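Local coordinates for dephospho-CoA kinase (Campylobacter jejuni subsp. jejuni serotype O:2, PDB 4ZO4), which probably catalyses the ATP-dependent phosphorylation of the 3'-hydroxyl group of dephosphocoenzyme A, the last step in making coenzyme A, at residues A7-A12 and E102-L107; S19-I24 and K194-I199; D36-K41 and A98-Q103; V135-K140 and E170-A175; I179-T182 and D187-Q190. All blocks are in the same frame, centred on the assembly; numbering follows the deposited sequence.

Contact 1 (A7-A12 and E102-L107); sequences AFFVTA and EQMQIL
A Met-aromatic contact between Met104 and Phe9 packs helix 82-109 against strand 7-12, the middle strand of the five-stranded parallel sheet of a P-loop kinase fold. Met104 is a selenomethionine in this model, so the chalcogen is SE. It lies 5.0 Å from the centroid of the Phe9 ring and 62° off the ring normal, an oblique approach. The terminal methyl does the closer touching. Met104 CE stands 3.5 Å from Phe9 CZ and is as far from CE1 as from CE2 of that ring, 4.1 Å in each case, which centres the methyl on the far end of the ring. The same CE also reaches Ala7 CB at 3.5 Å. A bend at the last torsion of Met104 (chi3 73°) turns CE away from the straight run of the chain and brings it up to both residues; the side chains of Phe9 and Met104 cross at about a right angle. Val116 of strand 114-117 and Tyr127 also pack on Phe9, while Met4 touches Met104. Every side chain that touches is buried, and the two segments bury 116 Å² between them. The chemistry is therefore dispersion with a polarisable selenium beside an aromatic ring, which ties the helix to the sheet without any polar pairing between the two segments.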
# COMPACT_ATOMS: atom_id res chain seq x y z
N ALA A 7 -29.66 -1.06 14.51
CA ALA A 7 -28.27 -0.61 14.49
C ALA A 7 -28.09 0.55 13.57
O ALA A 7 -28.47 0.48 12.41
CB ALA A 7 -27.35 -1.72 14.02
N PHE A 8 -27.49 1.61 14.08
CA PHE A 8 -27.17 2.72 13.25
C PHE A 8 -25.71 3.10 13.47
O PHE A 8 -25.29 3.30 14.61
CB PHE A 8 -28.16 3.86 13.53
CG PHE A 8 -29.57 3.54 13.07
CD1 PHE A 8 -29.98 3.81 11.78
CD2 PHE A 8 -30.46 2.89 13.92
CE1 PHE A 8 -31.25 3.48 11.35
CE2 PHE A 8 -31.72 2.56 13.49
CZ PHE A 8 -32.12 2.85 12.20
N PHE A 9 -24.93 3.17 12.39
CA PHE A 9 -23.56 3.64 12.53
C PHE A 9 -23.56 5.15 12.46
O PHE A 9 -24.25 5.74 11.65
CB PHE A 9 -22.60 2.98 11.50
CG PHE A 9 -22.43 1.48 11.73
CD1 PHE A 9 -21.56 1.01 12.71
CD2 PHE A 9 -23.19 0.56 11.02
CE1 PHE A 9 -21.44 -0.36 12.96
CE2 PHE A 9 -23.08 -0.80 11.27
CZ PHE A 9 -22.19 -1.26 12.24
N VAL A 10 -22.83 5.79 13.35
CA VAL A 10 -22.73 7.21 13.28
C VAL A 10 -21.30 7.58 12.96
O VAL A 10 -20.40 7.34 13.75
CB VAL A 10 -23.09 7.84 14.61
CG1 VAL A 10 -22.91 9.35 14.54
CG2 VAL A 10 -24.52 7.47 14.97
N THR A 11 -21.08 8.17 11.79
CA THR A 11 -19.73 8.52 11.40
C THR A 11 -19.72 9.95 10.89
O THR A 11 -20.74 10.44 10.46
CB THR A 11 -19.20 7.54 10.35
OG1 THR A 11 -17.94 8.00 9.87
CG2 THR A 11 -20.14 7.42 9.19
N ALA A 12 -18.56 10.61 10.97
CA ALA A 12 -18.48 12.04 10.67
C ALA A 12 -17.23 12.45 9.93
O ALA A 12 -16.13 11.97 10.20
CB ALA A 12 -18.61 12.86 11.94
N GLU A 102 -20.25 -8.22 19.39
CA GLU A 102 -20.79 -8.78 20.64
C GLU A 102 -21.83 -7.82 21.19
O GLU A 102 -22.97 -8.20 21.40
CB GLU A 102 -19.64 -8.99 21.65
CG GLU A 102 -20.01 -9.30 23.09
CD GLU A 102 -18.78 -9.25 23.98
OE1 GLU A 102 -18.78 -8.46 24.95
OE2 GLU A 102 -17.80 -9.97 23.70
N GLN A 103 -21.42 -6.59 21.41
CA GLN A 103 -22.26 -5.55 21.98
C GLN A 103 -23.37 -5.01 21.06
O GLN A 103 -24.23 -4.26 21.52
CB GLN A 103 -21.37 -4.39 22.41
CG GLN A 103 -20.41 -4.71 23.53
CD GLN A 103 -19.57 -3.50 23.94
OE1 GLN A 103 -19.86 -2.37 23.56
NE2 GLN A 103 -18.52 -3.75 24.72
N MSE A 104 -23.37 -5.36 19.77
CA MSE A 104 -24.46 -4.93 18.87
C MSE A 104 -25.60 -5.93 18.72
O MSE A 104 -26.67 -5.58 18.20
CB MSE A 104 -23.93 -4.67 17.47
CG MSE A 104 -23.10 -3.41 17.34
SE MSE A 104 -22.47 -3.39 15.49
CE MSE A 104 -24.14 -2.91 14.59
N GLN A 105 -25.34 -7.18 19.10
CA GLN A 105 -26.34 -8.24 19.09
C GLN A 105 -27.07 -8.24 20.42
O GLN A 105 -28.17 -8.80 20.54
CB GLN A 105 -25.69 -9.62 18.85
CG GLN A 105 -25.48 -10.02 17.38
CD GLN A 105 -24.57 -11.24 17.20
OE1 GLN A 105 -24.10 -11.84 18.18
NE2 GLN A 105 -24.30 -11.62 15.95
N ILE A 106 -26.47 -7.61 21.44
CA ILE A 106 -27.17 -7.40 22.72
C ILE A 106 -28.31 -6.39 22.52
O ILE A 106 -29.47 -6.67 22.87
CB ILE A 106 -26.18 -6.98 23.84
CG1 ILE A 106 -25.51 -8.24 24.42
CG2 ILE A 106 -26.88 -6.24 24.98
CD1 ILE A 106 -24.37 -7.96 25.38
N LEU A 107 -28.00 -5.25 21.93
CA LEU A 107 -28.93 -4.14 21.82
C LEU A 107 -29.93 -4.34 20.70
O LEU A 107 -31.00 -3.72 20.73
CB LEU A 107 -28.17 -2.85 21.59
CG LEU A 107 -26.99 -2.62 22.53
CD1 LEU A 107 -26.23 -1.35 22.18
CD2 LEU A 107 -27.50 -2.61 23.96

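Contact 2 (S19-I24 and K194-I199); sequences STFIEI and KVIQEI
Ile196 reaches from helix 185-200 across to Phe21 and Ile24 of helix 15-27, and the contact can be read along its chain. Its CB is directed from the backbone toward helix 15-27 and starts the branch that does the work. The next atom, CG1, lies against the outer end of the Phe21 ring, 3.6 Å from CZ and 4.0 Å from CE1. The chain then runs on nearly straight (chi2 163°), carrying the terminal methyl CD1 in over the ring. There Ile196 CD1 makes a CH-pi contact: it is 4.2 Å from the centroid of Phe21 and 20° off the ring normal, displaced from the centre toward the rim. The same methyl meets Ile24 CG2 at 3.9 Å, so it touches both an aromatic face and an aliphatic branch. Phe21 and Ile196 approach from opposite directions, each reaching toward the other's helix. Val195 completes the set from a different side, its CG1 standing 4.3 Å from Phe21 CE1 at the ring edge, near the ring plane.

The axes of the two short helical segments come within 11.3 Å at an angle of 53°, a separation bridged largely by Phe21 and Ile196. Helix 15-27 begins within the probable P-loop, and its early turns carry Ser19 and Thr20, predicted to bind ATP. Phe21 also packs on Val10 and meets Phe115 edge-to-face. With purely apolar groups across the interface, what joins helix 15-27 to the C-terminal helix here is shape and dispersion rather than directed bonds.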
# COMPACT_ATOMS: atom_id res chain seq x y z
N SER A 19 -19.73 13.45 17.63
CA SER A 19 -19.89 13.45 19.09
C SER A 19 -21.12 14.24 19.51
O SER A 19 -21.75 13.94 20.53
CB SER A 19 -18.67 14.07 19.75
OG SER A 19 -18.46 15.36 19.22
N THR A 20 -21.44 15.27 18.73
CA THR A 20 -22.66 16.03 18.94
C THR A 20 -23.89 15.17 18.63
O THR A 20 -24.82 15.12 19.45
CB THR A 20 -22.67 17.30 18.09
OG1 THR A 20 -21.79 18.27 18.66
CG2 THR A 20 -24.08 17.87 17.98
N PHE A 21 -23.91 14.50 17.48
CA PHE A 21 -25.02 13.60 17.15
C PHE A 21 -25.20 12.54 18.21
O PHE A 21 -26.31 12.04 18.40
CB PHE A 21 -24.82 12.89 15.83
CG PHE A 21 -25.96 11.99 15.45
CD1 PHE A 21 -26.88 12.38 14.51
CD2 PHE A 21 -26.10 10.75 16.04
CE1 PHE A 21 -27.94 11.56 14.18
CE2 PHE A 21 -27.15 9.92 15.70
CZ PHE A 21 -28.06 10.32 14.76
N ILE A 22 -24.11 12.20 18.88
CA ILE A 22 -24.15 11.23 20.00
C ILE A 22 -24.57 11.84 21.33
O ILE A 22 -25.32 11.21 22.10
CB ILE A 22 -22.79 10.51 20.13
CG1 ILE A 22 -22.60 9.56 18.93
CG2 ILE A 22 -22.68 9.77 21.47
CD1 ILE A 22 -23.56 8.37 18.89
N GLU A 23 -24.12 13.06 21.61
CA GLU A 23 -24.57 13.77 22.80
C GLU A 23 -26.09 13.93 22.77
O GLU A 23 -26.77 13.69 23.76
CB GLU A 23 -23.90 15.14 22.90
CG GLU A 23 -24.55 16.05 23.92
CD GLU A 23 -24.76 15.36 25.26
OE1 GLU A 23 -23.75 14.97 25.90
OE2 GLU A 23 -25.93 15.20 25.68
N ILE A 24 -26.61 14.31 21.61
CA ILE A 24 -28.05 14.46 21.40
C ILE A 24 -28.79 13.11 21.42
O ILE A 24 -29.88 13.01 21.96
CB ILE A 24 -28.30 15.26 20.09
CG1 ILE A 24 -27.83 16.72 20.28
CG2 ILE A 24 -29.76 15.18 19.66
CD1 ILE A 24 -27.43 17.45 19.01
N LYS A 194 -34.33 15.86 14.23
CA LYS A 194 -35.25 15.45 13.15
C LYS A 194 -34.97 14.00 12.69
O LYS A 194 -35.90 13.21 12.54
CB LYS A 194 -35.17 16.42 11.97
CG LYS A 194 -36.02 16.06 10.75
CD LYS A 194 -35.64 16.92 9.55
CE LYS A 194 -36.22 16.40 8.23
NZ LYS A 194 -35.50 16.93 7.01
N VAL A 195 -33.70 13.65 12.49
CA VAL A 195 -33.34 12.29 12.05
C VAL A 195 -33.58 11.28 13.16
O VAL A 195 -34.22 10.25 12.94
CB VAL A 195 -31.86 12.21 11.56
CG1 VAL A 195 -31.32 10.79 11.61
CG2 VAL A 195 -31.74 12.76 10.14
N ILE A 196 -33.07 11.56 14.36
CA ILE A 196 -33.27 10.65 15.48
C ILE A 196 -34.73 10.38 15.76
O ILE A 196 -35.09 9.26 16.10
CB ILE A 196 -32.62 11.18 16.75
CG1 ILE A 196 -31.09 11.08 16.63
CG2 ILE A 196 -33.09 10.35 17.95
CD1 ILE A 196 -30.30 11.93 17.63
N GLN A 197 -35.57 11.40 15.64
CA GLN A 197 -37.01 11.22 15.67
C GLN A 197 -37.48 10.28 14.56
O GLN A 197 -38.18 9.32 14.83
CB GLN A 197 -37.73 12.55 15.49
CG GLN A 197 -37.72 13.48 16.70
CD GLN A 197 -38.64 14.69 16.50
OE1 GLN A 197 -38.47 15.51 15.57
NE2 GLN A 197 -39.64 14.79 17.38
N GLU A 198 -37.11 10.58 13.32
CA GLU A 198 -37.57 9.78 12.17
C GLU A 198 -37.22 8.32 12.34
O GLU A 198 -37.97 7.43 11.97
CB GLU A 198 -36.95 10.29 10.87
CG GLU A 198 -37.50 11.61 10.36
CD GLU A 198 -38.80 11.45 9.58
OE1 GLU A 198 -38.80 11.83 8.38
OE2 GLU A 198 -39.81 10.96 10.16
N ILE A 199 -36.05 8.10 12.91
CA ILE A 199 -35.63 6.78 13.33
C ILE A 199 -36.48 6.29 14.50
O ILE A 199 -36.90 5.12 14.49
CB ILE A 199 -34.15 6.82 13.74
CG1 ILE A 199 -33.26 6.74 12.49
CG2 ILE A 199 -33.81 5.70 14.70
CD1 ILE A 199 -31.79 7.01 12.76

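Contact 3 (D36-K41 and A98-Q103); sequences DKIAHK and AKILEQ
Ile38 lies over the aliphatic part of Lys99, with its CG2 branch 3.4 Å from Lys99 CG and 3.8 Å from Lys99 CB. Its other branch goes elsewhere: CD1 reaches Ile100 CG1 at 3.7 Å and also the amide of Gln103, whose side chain comes to meet it from the opposite direction and whose OE1 is 3.6 Å from that same CD1. One branched side chain of helix 35-45 is thus received by three residues of helix 82-109, two consecutive and one a turn further on. The segment axes pass 10.1 Å apart at 129°, so the helices cross at a steep angle, more antiparallel than parallel, and Ile38 and Ile100 have the nearest CA atoms. This is helix-helix packing at the edge of the alpha/beta core: helix 35-45 starts directly after the edge strand 31-34, and the chain between the two segments forms helices but no strand, consistent with the helical CoA-binding part of this family. Beyond CG, Lys99 bends away (chi2 136°), which takes its amine off the isoleucine toward acidic partners, a long, weak ion pair with Glu102 and another with Glu45. Gln103, extended beyond CG, brings its amide to Ile38, with OE1 and NE2 both near CG1.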
# COMPACT_ATOMS: atom_id res chain seq x y z
N ASP A 36 -14.01 3.41 19.16
CA ASP A 36 -12.67 3.69 19.72
C ASP A 36 -12.51 3.28 21.16
O ASP A 36 -11.40 2.93 21.57
CB ASP A 36 -12.29 5.15 19.60
CG ASP A 36 -11.92 5.53 18.20
OD1 ASP A 36 -12.00 4.63 17.32
OD2 ASP A 36 -11.55 6.70 17.97
N LYS A 37 -13.57 3.32 21.95
CA LYS A 37 -13.43 2.93 23.34
C LYS A 37 -13.20 1.42 23.35
O LYS A 37 -12.20 0.93 23.88
CB LYS A 37 -14.65 3.35 24.17
CG LYS A 37 -14.79 4.87 24.31
CD LYS A 37 -13.97 5.42 25.48
CE LYS A 37 -14.22 6.91 25.75
NZ LYS A 37 -13.13 7.79 25.21
N ILE A 38 -14.10 0.68 22.70
CA ILE A 38 -13.89 -0.76 22.51
C ILE A 38 -12.46 -1.07 22.02
O ILE A 38 -11.79 -1.97 22.54
CB ILE A 38 -14.90 -1.36 21.54
CG1 ILE A 38 -16.29 -1.33 22.14
CG2 ILE A 38 -14.56 -2.79 21.24
CD1 ILE A 38 -17.42 -1.47 21.13
N ALA A 39 -11.99 -0.31 21.03
CA ALA A 39 -10.65 -0.50 20.50
C ALA A 39 -9.55 -0.30 21.55
O ALA A 39 -8.61 -1.08 21.63
CB ALA A 39 -10.42 0.42 19.31
N HIS A 40 -9.70 0.74 22.35
CA HIS A 40 -8.70 1.09 23.34
C HIS A 40 -8.65 -0.00 24.41
O HIS A 40 -7.56 -0.36 24.90
CB HIS A 40 -9.00 2.50 23.90
CG HIS A 40 -8.10 2.92 25.02
ND1 HIS A 40 -8.45 3.91 25.92
CD2 HIS A 40 -6.88 2.47 25.41
CE1 HIS A 40 -7.48 4.06 26.80
NE2 HIS A 40 -6.52 3.20 26.52
N LYS A 41 -9.81 -0.57 24.71
CA LYS A 41 -9.93 -1.61 25.75
C LYS A 41 -9.33 -2.96 25.29
O LYS A 41 -8.98 -3.81 26.12
CB LYS A 41 -11.40 -1.78 26.18
CG LYS A 41 -11.62 -1.90 27.70
CD LYS A 41 -11.75 -3.36 28.17
CE LYS A 41 -11.58 -3.53 29.68
NZ LYS A 41 -10.14 -3.71 30.02
N ALA A 98 -15.08 -8.70 16.85
CA ALA A 98 -15.96 -9.62 17.61
C ALA A 98 -16.52 -8.96 18.84
O ALA A 98 -17.63 -9.30 19.26
CB ALA A 98 -15.21 -10.90 17.99
N LYS A 99 -15.77 -8.05 19.44
CA LYS A 99 -16.28 -7.24 20.56
C LYS A 99 -17.28 -6.16 20.10
O LYS A 99 -18.21 -5.84 20.80
CB LYS A 99 -15.13 -6.59 21.31
CG LYS A 99 -15.59 -5.81 22.53
CD LYS A 99 -14.74 -6.05 23.77
CE LYS A 99 -15.24 -7.26 24.55
NZ LYS A 99 -15.35 -6.99 26.02
N ILE A 100 -17.10 -5.59 18.93
CA ILE A 100 -18.11 -4.68 18.45
C ILE A 100 -19.38 -5.46 18.14
O ILE A 100 -20.45 -5.02 18.49
CB ILE A 100 -17.62 -3.88 17.23
CG1 ILE A 100 -16.72 -2.74 17.71
CG2 ILE A 100 -18.80 -3.32 16.46
CD1 ILE A 100 -16.05 -1.95 16.60
N LEU A 101 -19.23 -6.61 17.49
CA LEU A 101 -20.36 -7.46 17.09
C LEU A 101 -20.94 -8.23 18.26
O LEU A 101 -22.00 -8.84 18.15
CB LEU A 101 -19.89 -8.43 16.00
CG LEU A 101 -20.80 -9.49 15.36
CD1 LEU A 101 -20.33 -9.77 13.93
CD2 LEU A 101 -20.85 -10.81 16.14
N GLU A 102 -20.25 -8.22 19.39
CA GLU A 102 -20.79 -8.78 20.64
C GLU A 102 -21.83 -7.82 21.19
O GLU A 102 -22.97 -8.20 21.40
CB GLU A 102 -19.64 -8.99 21.65
CG GLU A 102 -20.01 -9.30 23.09
CD GLU A 102 -18.78 -9.25 23.98
OE1 GLU A 102 -18.78 -8.46 24.95
OE2 GLU A 102 -17.80 -9.97 23.70
N GLN A 103 -21.42 -6.59 21.41
CA GLN A 103 -22.26 -5.55 21.98
C GLN A 103 -23.37 -5.01 21.06
O GLN A 103 -24.23 -4.26 21.52
CB GLN A 103 -21.37 -4.39 22.41
CG GLN A 103 -20.41 -4.71 23.53
CD GLN A 103 -19.57 -3.50 23.94
OE1 GLN A 103 -19.86 -2.37 23.56
NE2 GLN A 103 -18.52 -3.75 24.72

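Contact 4 (V135-K140 and E170-A175); sequences VIYTPK and EKLKKA
Leu172 meets Tyr137 and Val135 with its two methyls, one for each kind of interaction. The aromatic one is a CH-pi contact: Leu172 CD1 stands 3.7 Å from the centroid of the Tyr137 ring and only 7° off its normal, which puts the methyl almost exactly over the ring centre. The opposite face is covered from within the tyrosine's own segment by Pro139, whose N sits 4.0 Å above the plane, so the ring is clasped on both faces. Tyr137 and Leu172 cross at about a right angle. In the tyrosine, chi1 of -178° carries the ring out toward the helix, and chi2 of 42° turns its face to Leu172.

The aliphatic contacts lie deeper. Leu172 CD2 meets Val135 CG1 at 3.3 Å, and Val135 CG2 meets Ala175 CB at the same distance; the two valine branches are therefore divided between Leu172 and Ala175, the first and last residues of a type I turn.

Between the two segments the contact is apolar; within residues 170-175 the turn is closed by Ala175 N to Leu172 O at 2.7 Å, which brings the alanine methyl round to the same valine that Leu172 meets. A salt bridge with weak hydrogen-bond geometry joins Lys173 NZ to Glu170 OE1 at 3.2 Å.

In the fold this is the far end of a beta-alpha-beta crossover: the chain leaves strand 132-136, passes through helices 144-151 and 155-172, and turns into strand 177-179, which pairs with Val135 through backbone bonds to Phe177 and Ile179. Thr11 of strand 7-12 also touches Val135.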
# COMPACT_ATOMS: atom_id res chain seq x y z
N VAL A 135 -23.84 9.33 7.92
CA VAL A 135 -22.66 10.14 7.80
C VAL A 135 -23.03 11.60 8.00
O VAL A 135 -23.91 12.13 7.30
CB VAL A 135 -21.98 9.97 6.43
CG1 VAL A 135 -20.71 10.81 6.38
CG2 VAL A 135 -21.66 8.50 6.16
N ILE A 136 -22.35 12.23 8.94
CA ILE A 136 -22.42 13.65 9.09
C ILE A 136 -21.31 14.29 8.29
O ILE A 136 -20.12 14.15 8.60
CB ILE A 136 -22.31 14.07 10.55
CG1 ILE A 136 -23.40 13.35 11.35
CG2 ILE A 136 -22.49 15.57 10.64
CD1 ILE A 136 -23.12 13.25 12.83
N TYR A 137 -21.73 15.01 7.26
CA TYR A 137 -20.89 15.52 6.22
C TYR A 137 -20.82 17.05 6.28
O TYR A 137 -21.85 17.72 6.41
CB TYR A 137 -21.50 15.11 4.89
CG TYR A 137 -20.72 15.52 3.68
CD1 TYR A 137 -19.32 15.41 3.65
CD2 TYR A 137 -21.37 15.95 2.53
CE1 TYR A 137 -18.61 15.74 2.52
CE2 TYR A 137 -20.66 16.29 1.38
CZ TYR A 137 -19.28 16.17 1.39
OH TYR A 137 -18.54 16.51 0.28
N THR A 138 -19.60 17.58 6.18
CA THR A 138 -19.35 19.00 5.97
C THR A 138 -18.61 19.26 4.63
O THR A 138 -17.40 19.12 4.56
CB THR A 138 -18.50 19.54 7.13
OG1 THR A 138 -19.05 19.08 8.38
CG2 THR A 138 -18.46 21.04 7.08
N PRO A 139 -19.33 19.63 3.56
CA PRO A 139 -18.67 19.83 2.27
C PRO A 139 -17.44 20.73 2.36
O PRO A 139 -17.37 21.57 3.25
CB PRO A 139 -19.72 20.54 1.42
CG PRO A 139 -21.01 20.36 2.12
CD PRO A 139 -20.71 20.14 3.57
N LYS A 140 -16.50 20.55 1.45
CA LYS A 140 -15.25 21.34 1.45
C LYS A 140 -14.85 21.69 0.03
O LYS A 140 -15.15 20.96 -0.91
CB LYS A 140 -14.11 20.57 2.08
CG LYS A 140 -14.26 20.34 3.58
CD LYS A 140 -14.07 21.62 4.37
CE LYS A 140 -14.02 21.29 5.84
NZ LYS A 140 -13.77 22.52 6.63
N GLU A 170 -15.46 10.21 -1.11
CA GLU A 170 -15.57 8.83 -1.60
C GLU A 170 -16.37 7.94 -0.68
O GLU A 170 -17.11 7.07 -1.14
CB GLU A 170 -14.21 8.17 -1.79
CG GLU A 170 -13.86 7.93 -3.24
CD GLU A 170 -14.80 6.98 -3.96
OE1 GLU A 170 -15.34 7.35 -5.03
OE2 GLU A 170 -14.99 5.84 -3.45
N LYS A 171 -16.22 8.12 0.63
CA LYS A 171 -16.86 7.22 1.57
C LYS A 171 -18.41 7.33 1.58
O LYS A 171 -19.10 6.42 2.02
CB LYS A 171 -16.31 7.46 2.95
CG LYS A 171 -16.12 6.20 3.77
CD LYS A 171 -15.15 5.22 3.11
CE LYS A 171 -14.30 4.50 4.15
NZ LYS A 171 -14.37 3.03 3.96
N LEU A 172 -18.96 8.43 1.08
CA LEU A 172 -20.41 8.65 1.11
C LEU A 172 -21.14 7.68 0.16
O LEU A 172 -22.25 7.25 0.43
CB LEU A 172 -20.72 10.08 0.71
CG LEU A 172 -20.13 11.18 1.59
CD1 LEU A 172 -20.55 12.53 1.03
CD2 LEU A 172 -20.57 11.07 3.05
N LYS A 173 -20.49 7.34 -0.94
CA LYS A 173 -20.99 6.30 -1.84
C LYS A 173 -21.50 5.06 -1.10
O LYS A 173 -22.22 4.25 -1.69
CB LYS A 173 -19.89 5.88 -2.84
CG LYS A 173 -19.20 7.08 -3.52
CD LYS A 173 -18.80 6.83 -4.96
CE LYS A 173 -18.48 8.15 -5.66
NZ LYS A 173 -17.80 7.91 -6.98
N LYS A 174 -21.10 4.90 0.17
CA LYS A 174 -21.56 3.80 1.01
C LYS A 174 -22.43 4.17 2.25
O LYS A 174 -22.81 3.31 3.02
CB LYS A 174 -20.36 2.94 1.43
CG LYS A 174 -19.79 2.06 0.32
CD LYS A 174 -18.48 1.40 0.73
CE LYS A 174 -17.26 2.25 0.36
NZ LYS A 174 -15.96 1.69 0.83
N ALA A 175 -22.75 5.45 2.42
CA ALA A 175 -23.77 5.88 3.40
C ALA A 175 -25.23 5.64 2.96
O ALA A 175 -25.56 5.77 1.77
CB ALA A 175 -23.61 7.37 3.69

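Contact 5 (I179-T182 and D187-Q190); sequences IKNT and DFRQ
Phe188, on helix 185-200, takes the amide of Asn181 over one face of its ring and Ile179 at its edge. Asn181 and Phe188 both have CG anti to the backbone N, Asn181 with chi1 -176° and Phe188 with chi1 167°. These torsions swing the amide and the ring toward each other across the short connection between strand 177-179 and the helix. Asn181 CG sits 3.9 Å above the ring plane, displaced toward the rim, and the amide plane is turned 33° from the ring, so the amide lies tilted over it. The oxygen is the atom that comes in: Asn181 OD1 lies 3.4 Å from both Phe188 CG and Phe188 CB, at the root of the ring rather than over its middle. At the other end of the residue, Phe188 CE1 is met by Ile179 CG2 at 4.0 Å, in the plane of the ring, and the two side chains cross at about a right angle.

The amide nitrogen is engaged elsewhere, Asn181 ND2 making a weak hydrogen bond to Thr138 OG1, which is consistent with the oxygen being the end turned to the ring. Thr20, a predicted ATP-binding residue, and Ile136 also touch Phe188. Taken together, the ring is met by an aliphatic branch in its plane and a polar group over its rim; between these segments the amide oxygen makes van der Waals contact with the ring root.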
# COMPACT_ATOMS: atom_id res chain seq x y z
N ILE A 179 -26.39 13.49 6.80
CA ILE A 179 -26.79 14.73 7.45
C ILE A 179 -25.79 15.82 7.11
O ILE A 179 -24.68 15.82 7.62
CB ILE A 179 -26.77 14.52 8.97
CG1 ILE A 179 -27.86 13.50 9.34
CG2 ILE A 179 -26.94 15.85 9.71
CD1 ILE A 179 -27.93 13.19 10.83
N LYS A 180 -26.20 16.76 6.25
CA LYS A 180 -25.41 17.96 5.90
C LYS A 180 -25.01 18.67 7.19
O LYS A 180 -25.49 18.34 8.25
CB LYS A 180 -26.24 18.90 5.01
CG LYS A 180 -25.59 19.40 3.73
CD LYS A 180 -25.00 18.26 2.89
CE LYS A 180 -25.42 18.32 1.43
NZ LYS A 180 -26.72 17.61 1.21
N ASN A 181 -24.09 19.63 7.11
CA ASN A 181 -23.58 20.29 8.31
C ASN A 181 -22.84 21.55 7.90
O ASN A 181 -21.70 21.79 8.31
CB ASN A 181 -22.63 19.36 9.08
CG ASN A 181 -22.14 19.97 10.38
OD1 ASN A 181 -22.77 20.86 10.93
ND2 ASN A 181 -21.01 19.48 10.88
N THR A 182 -23.50 22.34 7.07
CA THR A 182 -22.88 23.49 6.46
C THR A 182 -23.16 24.74 7.26
O THR A 182 -22.34 25.66 7.28
CB THR A 182 -23.42 23.69 5.04
OG1 THR A 182 -23.06 22.56 4.24
CG2 THR A 182 -22.82 24.94 4.42
N ASP A 187 -28.42 25.02 14.10
CA ASP A 187 -29.12 24.38 13.00
C ASP A 187 -28.70 22.91 12.86
O ASP A 187 -29.52 22.04 12.60
CB ASP A 187 -28.83 25.16 11.72
CG ASP A 187 -29.75 24.79 10.58
OD1 ASP A 187 -30.97 25.03 10.74
OD2 ASP A 187 -29.26 24.30 9.53
N PHE A 188 -27.41 22.64 13.03
CA PHE A 188 -26.94 21.26 12.96
C PHE A 188 -27.62 20.41 14.02
O PHE A 188 -28.09 19.32 13.73
CB PHE A 188 -25.42 21.18 13.09
CG PHE A 188 -24.92 19.78 13.32
CD1 PHE A 188 -25.25 18.76 12.44
CD2 PHE A 188 -24.10 19.49 14.42
CE1 PHE A 188 -24.79 17.46 12.64
CE2 PHE A 188 -23.65 18.20 14.63
CZ PHE A 188 -24.00 17.18 13.74
N ARG A 189 -27.68 20.93 15.25
CA ARG A 189 -28.30 20.21 16.37
C ARG A 189 -29.76 19.87 16.11
O ARG A 189 -30.24 18.82 16.53
CB ARG A 189 -28.24 21.01 17.68
CG ARG A 189 -26.89 21.59 18.05
CD ARG A 189 -26.78 21.98 19.52
NE ARG A 189 -25.55 22.73 19.73
CZ ARG A 189 -24.71 22.59 20.76
NH1 ARG A 189 -24.93 21.71 21.72
NH2 ARG A 189 -23.61 23.34 20.80
N GLN A 190 -30.49 20.77 15.45
CA GLN A 190 -31.90 20.53 15.19
C GLN A 190 -32.04 19.32 14.30
O GLN A 190 -32.87 18.43 14.56
CB GLN A 190 -32.57 21.75 14.52
CG GLN A 190 -34.09 21.79 14.70
CD GLN A 190 -34.80 22.55 13.59
OE1 GLN A 190 -35.42 23.59 13.81
NE2 GLN A 190 -34.71 22.03 12.38

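Overall arrangement
Contacts 1 and 2 are the buried ones; contacts 3, 4 and 5 lie partly exposed. Contact 1 and contact 3 use overlapping stretches of helix 82-109, one against the sheet centre and the other against a helix beside it, and contacts 2 and 5 share helix 185-200. Contacts 1, 4 and 5 are linked through neighbouring strands of the sheet: Thr11 O pairs with Ile136 N at 2.8 Å, and Tyr137 N with Ile179 O at 3.1 Å. Contact 3 lies away from contacts 4 and 5, with about 17 Å between nearest atoms for contact 5. Apolar packing dominates throughout, but contacts 3 and 5 bring in amides; the ion pairs of contacts 3 and 4 do not cross between the segments, and those of contact 3 are long.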